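Local coordinates for protein SusD homolog (Bacteroides thetaiotaomicron VPI-5482, PDB 3IHV) that probably binds glycans at the outer membrane of this gut bacterium for uptake, in the manner of SusD-like lipoproteins, at residues Leu171-Cys174 with Asp175-Tyr179; Gly200-Thr203 with Lys204-Ala207. One frame throughout, in Å; residues are numbered along the deposited sequence.

In the fold
Both contacts are local: interaction 1 covers a helix's last turn and the residues after it, interaction 2 two turns within the next helix. Interaction 1 comes first, where helix 159-176 ends and the chain turns off through Pro178 and Tyr179; interaction 2 follows in the middle of helix 195-210. The two stand in series, neither nested nor crossed, and neither closes a long loop. Their centres lie about 14 Å apart, yet they meet across the interface between the two helices: Leu171 CD2 packs against Leu202 CD2 at 3.5 Å, and Cys174 SG approaches that same methyl. Together they pair consecutive helices within the predominantly helical N-terminal part, helix 107-135 packing against both.

Interaction 1: residues Leu171-Cys174 with Asp175-Tyr179; sequences LYAC and DILPY
Tyr172 and Ile176, one helical turn apart, pack ring against aliphatic branch at the C-terminal end of helix 159-176. With CG anti to the backbone N (chi1 -178°), the tyrosine ring leans along the helix toward its C-terminal end, where CG1 and CD1 of Ile176 lie against one face. The methyl CD1 sits over the middle of the ring, 4.0 Å from its centroid and 10° off the normal, a CH-pi contact; CG1 lies nearer the hydroxyl end, 3.8 Å from Tyr172 CZ. Without the ring, as with an alanine here, CG1 and CD1 of Ile176 would probably lose the face they rest on, and a gap would be likely to open beside Ile117 and Arg121. Beneath the side chains the backbone follows the alpha-helical pattern: Ile176 N gives a 2.9 Å bond to Tyr172 O, and Leu177 N reaches Ala173 O at 3.0 Å. Leu177 already leaves helical torsions, so this last bond fastens the first residue beyond the helix to its final turn. Its side chain folds back over the same turn, with CD1 3.8 Å from Ala173 CB. Asp175, whose N bonds to Leu171 O at 3.0 Å, keeps its carboxylate close to its own backbone, CG beside N (chi1 -70°). Both carboxylate oxygens therefore lie near Leu171 O without bonding to it. The carbonyls of Cys174, in the last turn, and Leu177, just beyond it, both accept hydrogen bonds from Lys195 NZ, whose positive charge would probably interact favourably with the negative end of the helix dipole. Helix 107-135 meets Tyr172 through Ile117 and Arg121, and Ile176 and Leu177 through Ala118, while helix 195-210 packs Leu202 on Leu171 and Leu199 on Cys174, consistent with the TPR-like helical part of SusD proteins.

Interaction 2: residues Gly200-Thr203 with Lys204-Ala207; sequences GLLT and KVYA
Two buried turns of helix 195-210, in the helical N-terminal part of this SusD-family protein, make this contact, and its main side-chain pair is Leu202 with Tyr206, spaced i to i+4. Leu202 lies across one face of the tyrosine ring. Its CD1 methyl stands 3.9 Å from the ring centroid, 20° off the normal and shifted toward the rim, a CH-pi contact, while CG comes down on the ring margin at 3.4 Å from Tyr206 CE2. The other methyl, CD2, lies nearer the hydroxyl end. The two first torsions differ: Leu202 has CG anti to the backbone N, whereas Tyr206 has CG beside its own N (chi1 -73°), which brings the ring back toward the preceding turn. The phenol oxygen is fixed in turn by a hydrogen bond to Glu167. Four consecutive i to i+4 backbone bonds run beneath. Tyr206 N to Leu202 O, 2.9 Å long with an N-H...O angle of 170°, is the straightest. Around the helix Val205 CG2 lies 4.3 Å from Leu201 CG, a looser apolar touch, and CG1 of the same valine faces Leu202 CD1. The Lys204 chain, bent at the third torsion, leads away to helix 397-412, where NZ forms a salt bridge with Asp399; Thr203 OG1 turns back to Leu199 O, which settles its hydroxyl within the helix. On its several sides the segment meets four helices: Leu171 of helix 159-176 packs on Leu202, Phe129 of helix 107-135 on Leu201 and Val205, Ala222 and Thr226 of helix 219-232 on Tyr206, and Leu403 of helix 397-412 on Thr203 and Ala207.

Interaction 1: residues Leu171-Cys174 with Asp175-Tyr179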
ATOM      1  N   LEU A 171      14.768  -5.171  12.528  1.00  6.63           N
ATOM      2  CA  LEU A 171      16.224  -5.128  12.709  1.00  6.21           C
ATOM      3  C   LEU A 171      16.835  -6.523  12.564  1.00  6.48           C
ATOM      4  O   LEU A 171      17.900  -6.663  11.929  1.00  6.06           O
ATOM      5  CB  LEU A 171      16.658  -4.474  14.036  1.00  6.36           C
ATOM      6  CG  LEU A 171      16.538  -2.963  14.125  1.00  6.69           C
ATOM      7  CD1 LEU A 171      16.839  -2.492  15.594  1.00  6.60           C
ATOM      8  CD2 LEU A 171      17.496  -2.292  13.127  1.00  6.87           C
ATOM      9  N   TYR A 172      16.195  -7.547  13.134  1.00  6.62           N
ATOM     10  CA  TYR A 172      16.675  -8.907  12.933  1.00  6.01           C
ATOM     11  C   TYR A 172      16.658  -9.283  11.431  1.00  5.98           C
ATOM     12  O   TYR A 172      17.624  -9.829  10.931  1.00  6.03           O
ATOM     13  CB  TYR A 172      15.819  -9.910  13.712  1.00  6.19           C
ATOM     14  CG  TYR A 172      16.278 -11.342  13.594  1.00  5.91           C
ATOM     15  CD1 TYR A 172      15.887 -12.136  12.524  1.00  6.22           C
ATOM     16  CD2 TYR A 172      17.072 -11.921  14.584  1.00 10.08           C
ATOM     17  CE1 TYR A 172      16.283 -13.477  12.429  1.00  8.45           C
ATOM     18  CE2 TYR A 172      17.483 -13.262  14.489  1.00  8.34           C
ATOM     19  CZ  TYR A 172      17.071 -14.025  13.421  1.00 10.27           C
ATOM     20  OH  TYR A 172      17.473 -15.316  13.329  1.00 10.07           O
ATOM     21  N   ALA A 173      15.581  -8.953  10.714  1.00  6.10           N
ATOM     22  CA  ALA A 173      15.478  -9.285   9.272  1.00  6.17           C
ATOM     23  C   ALA A 173      16.548  -8.525   8.468  1.00  6.84           C
ATOM     24  O   ALA A 173      17.150  -9.098   7.564  1.00  7.26           O
ATOM     25  CB  ALA A 173      14.046  -9.030   8.746  1.00  6.38           C
ATOM     26  N   CYS A 174      16.825  -7.275   8.835  1.00  6.75           N
ATOM     27  CA  CYS A 174      17.901  -6.520   8.203  1.00  7.24           C
ATOM     28  C   CYS A 174      19.251  -7.207   8.414  1.00  8.08           C
ATOM     29  O   CYS A 174      20.086  -7.224   7.511  1.00  8.99           O
ATOM     30  CB  CYS A 174      18.011  -5.095   8.755  1.00  6.59           C
ATOM     31  SG  CYS A 174      16.602  -4.019   8.290  1.00  9.12           S
ATOM     32  N   ASP A 175      19.472  -7.738   9.609  1.00  7.55           N
ATOM     33  CA  ASP A 175      20.758  -8.364   9.943  1.00  8.72           C
ATOM     34  C   ASP A 175      20.927  -9.699   9.231  1.00  8.47           C
ATOM     35  O   ASP A 175      22.015 -10.025   8.737  1.00  9.31           O
ATOM     36  CB  ASP A 175      20.866  -8.640  11.455  1.00  8.62           C
ATOM     37  CG  ASP A 175      21.012  -7.383  12.308  1.00 11.19           C
ATOM     38  OD1 ASP A 175      21.320  -6.320  11.761  1.00 13.04           O
ATOM     39  OD2 ASP A 175      20.822  -7.487  13.539  1.00 10.98           O
ATOM     40  N   ILE A 176      19.870 -10.499   9.209  1.00  7.13           N
ATOM     41  CA  ILE A 176      19.982 -11.880   8.721  1.00  7.05           C
ATOM     42  C   ILE A 176      19.772 -12.099   7.211  1.00  6.51           C
ATOM     43  O   ILE A 176      20.495 -12.870   6.616  1.00  6.79           O
ATOM     44  CB  ILE A 176      19.059 -12.811   9.557  1.00  5.81           C
ATOM     45  CG1 ILE A 176      19.765 -13.228  10.855  1.00  8.99           C
ATOM     46  CG2 ILE A 176      18.717 -14.130   8.812  1.00  5.91           C
ATOM     47  CD1 ILE A 176      20.193 -12.159  11.792  1.00  6.97           C
ATOM     48  N   LEU A 177      18.836 -11.371   6.612  1.00  6.11           N
ATOM     49  CA  LEU A 177      18.479 -11.614   5.209  1.00  6.50           C
ATOM     50  C   LEU A 177      19.547 -11.153   4.234  1.00  6.16           C
ATOM     51  O   LEU A 177      20.158 -10.137   4.441  1.00  6.48           O
ATOM     52  CB  LEU A 177      17.143 -10.945   4.868  1.00  6.47           C
ATOM     53  CG  LEU A 177      15.920 -11.537   5.579  1.00  5.37           C
ATOM     54  CD1 LEU A 177      14.747 -10.597   5.395  1.00  7.55           C
ATOM     55  CD2 LEU A 177      15.564 -12.956   5.063  1.00  7.72           C
ATOM     56  N   PRO A 178      19.779 -11.922   3.171  1.00  6.70           N
ATOM     57  CA  PRO A 178      20.669 -11.397   2.136  1.00  6.66           C
ATOM     58  C   PRO A 178      19.864 -10.413   1.288  1.00  6.02           C
ATOM     59  O   PRO A 178      18.643 -10.410   1.342  1.00  5.79           O
ATOM     60  CB  PRO A 178      20.947 -12.627   1.272  1.00  6.67           C
ATOM     61  CG  PRO A 178      19.678 -13.440   1.394  1.00  7.51           C
ATOM     62  CD  PRO A 178      19.267 -13.255   2.840  1.00  7.70           C
ATOM     63  N   TYR A 179      20.544  -9.582   0.517  1.00  6.25           N
ATOM     64  CA  TYR A 179      19.863  -8.795  -0.503  1.00  5.62           C
ATOM     65  C   TYR A 179      19.356  -9.797  -1.537  1.00  5.81           C
ATOM     66  O   TYR A 179      19.972 -10.873  -1.755  1.00  5.43           O
ATOM     67  CB  TYR A 179      20.792  -7.783  -1.177  1.00  5.51           C
ATOM     68  CG  TYR A 179      21.086  -6.592  -0.326  1.00  3.69           C
ATOM     69  CD1 TYR A 179      20.181  -5.547  -0.245  1.00  6.51           C
ATOM     70  CD2 TYR A 179      22.271  -6.485   0.388  1.00  7.13           C
ATOM     71  CE1 TYR A 179      20.439  -4.443   0.541  1.00  6.90           C
ATOM     72  CE2 TYR A 179      22.531  -5.360   1.178  1.00  4.97           C
ATOM     73  CZ  TYR A 179      21.598  -4.352   1.242  1.00  7.57           C
ATOM     74  OH  TYR A 179      21.832  -3.225   2.015  1.00  9.49           O
TER

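Interaction 2: residues Gly200-Thr203 with Lys204-Ala207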
ATOM      1  N   GLY A 200      13.910  -1.136   3.723  1.00  6.48           N
ATOM      2  CA  GLY A 200      12.904  -0.181   3.212  1.00  6.28           C
ATOM      3  C   GLY A 200      11.710  -0.024   4.137  1.00  7.39           C
ATOM      4  O   GLY A 200      11.259   1.111   4.452  1.00  6.38           O
ATOM      5  N   LEU A 201      11.181  -1.162   4.598  1.00  6.48           N
ATOM      6  CA  LEU A 201      10.035  -1.113   5.482  1.00  5.97           C
ATOM      7  C   LEU A 201      10.403  -0.465   6.818  1.00  5.69           C
ATOM      8  O   LEU A 201       9.629   0.327   7.338  1.00  5.73           O
ATOM      9  CB  LEU A 201       9.429  -2.508   5.679  1.00  6.97           C
ATOM     10  CG  LEU A 201       8.188  -2.543   6.587  1.00  6.73           C
ATOM     11  CD1 LEU A 201       7.088  -1.682   6.028  1.00  7.41           C
ATOM     12  CD2 LEU A 201       7.723  -3.982   6.755  1.00 10.68           C
ATOM     13  N   LEU A 202      11.573  -0.782   7.351  1.00  5.64           N
ATOM     14  CA  LEU A 202      12.020  -0.182   8.614  1.00  5.97           C
ATOM     15  C   LEU A 202      12.140   1.343   8.470  1.00  6.53           C
ATOM     16  O   LEU A 202      11.806   2.076   9.392  1.00  6.40           O
ATOM     17  CB  LEU A 202      13.316  -0.816   9.096  1.00  6.69           C
ATOM     18  CG  LEU A 202      13.815  -0.317  10.444  1.00  5.53           C
ATOM     19  CD1 LEU A 202      12.716  -0.420  11.518  1.00  8.66           C
ATOM     20  CD2 LEU A 202      15.123  -1.037  10.869  1.00  7.34           C
ATOM     21  N   THR A 203      12.586   1.810   7.312  1.00  6.56           N
ATOM     22  CA  THR A 203      12.638   3.251   7.039  1.00  6.35           C
ATOM     23  C   THR A 203      11.239   3.851   7.170  1.00  6.52           C
ATOM     24  O   THR A 203      11.058   4.884   7.809  1.00  6.31           O
ATOM     25  CB  THR A 203      13.178   3.511   5.606  1.00  6.31           C
ATOM     26  OG1 THR A 203      14.476   2.949   5.477  1.00  6.45           O
ATOM     27  CG2 THR A 203      13.196   5.002   5.231  1.00  6.43           C
ATOM     28  N   LYS A 204      10.254   3.211   6.546  1.00  7.29           N
ATOM     29  CA  LYS A 204       8.867   3.718   6.603  1.00  6.86           C
ATOM     30  C   LYS A 204       8.289   3.682   8.025  1.00  7.46           C
ATOM     31  O   LYS A 204       7.571   4.566   8.428  1.00  6.80           O
ATOM     32  CB  LYS A 204       7.959   3.031   5.603  1.00  6.93           C
ATOM     33  CG  LYS A 204       6.497   3.535   5.601  1.00  7.15           C
ATOM     34  CD  LYS A 204       5.677   2.938   4.472  1.00 10.01           C
ATOM     35  CE  LYS A 204       5.967   3.646   3.167  1.00  9.69           C
ATOM     36  NZ  LYS A 204       5.027   3.276   2.092  1.00  9.58           N
ATOM     37  N   VAL A 205       8.613   2.629   8.755  1.00  7.15           N
ATOM     38  CA  VAL A 205       8.210   2.505  10.169  1.00  7.22           C
ATOM     39  C   VAL A 205       8.786   3.616  10.979  1.00  6.63           C
ATOM     40  O   VAL A 205       8.066   4.275  11.725  1.00  6.46           O
ATOM     41  CB  VAL A 205       8.655   1.114  10.710  1.00  5.99           C
ATOM     42  CG1 VAL A 205       8.619   1.042  12.268  1.00  7.06           C
ATOM     43  CG2 VAL A 205       7.852  -0.009  10.028  1.00  6.91           C
ATOM     44  N   TYR A 206      10.093   3.871  10.846  1.00  7.03           N
ATOM     45  CA  TYR A 206      10.677   4.972  11.584  1.00  5.92           C
ATOM     46  C   TYR A 206      10.095   6.321  11.199  1.00  6.74           C
ATOM     47  O   TYR A 206       9.859   7.156  12.080  1.00  5.97           O
ATOM     48  CB  TYR A 206      12.192   5.051  11.400  1.00  6.05           C
ATOM     49  CG  TYR A 206      13.014   3.981  12.109  1.00  5.53           C
ATOM     50  CD1 TYR A 206      12.837   3.728  13.472  1.00  5.95           C
ATOM     51  CD2 TYR A 206      14.084   3.395  11.484  1.00  4.99           C
ATOM     52  CE1 TYR A 206      13.618   2.763  14.137  1.00  5.12           C
ATOM     53  CE2 TYR A 206      14.905   2.478  12.140  1.00  5.58           C
ATOM     54  CZ  TYR A 206      14.690   2.193  13.476  1.00  6.19           C
ATOM     55  OH  TYR A 206      15.486   1.271  14.128  1.00  7.08           O
ATOM     56  N   ALA A 207       9.890   6.553   9.903  1.00  6.42           N
ATOM     57  CA  ALA A 207       9.310   7.839   9.463  1.00  6.82           C
ATOM     58  C   ALA A 207       7.912   8.051  10.081  1.00  7.36           C
ATOM     59  O   ALA A 207       7.573   9.156  10.497  1.00  8.47           O
ATOM     60  CB  ALA A 207       9.230   7.887   7.908  1.00  6.94           C
TER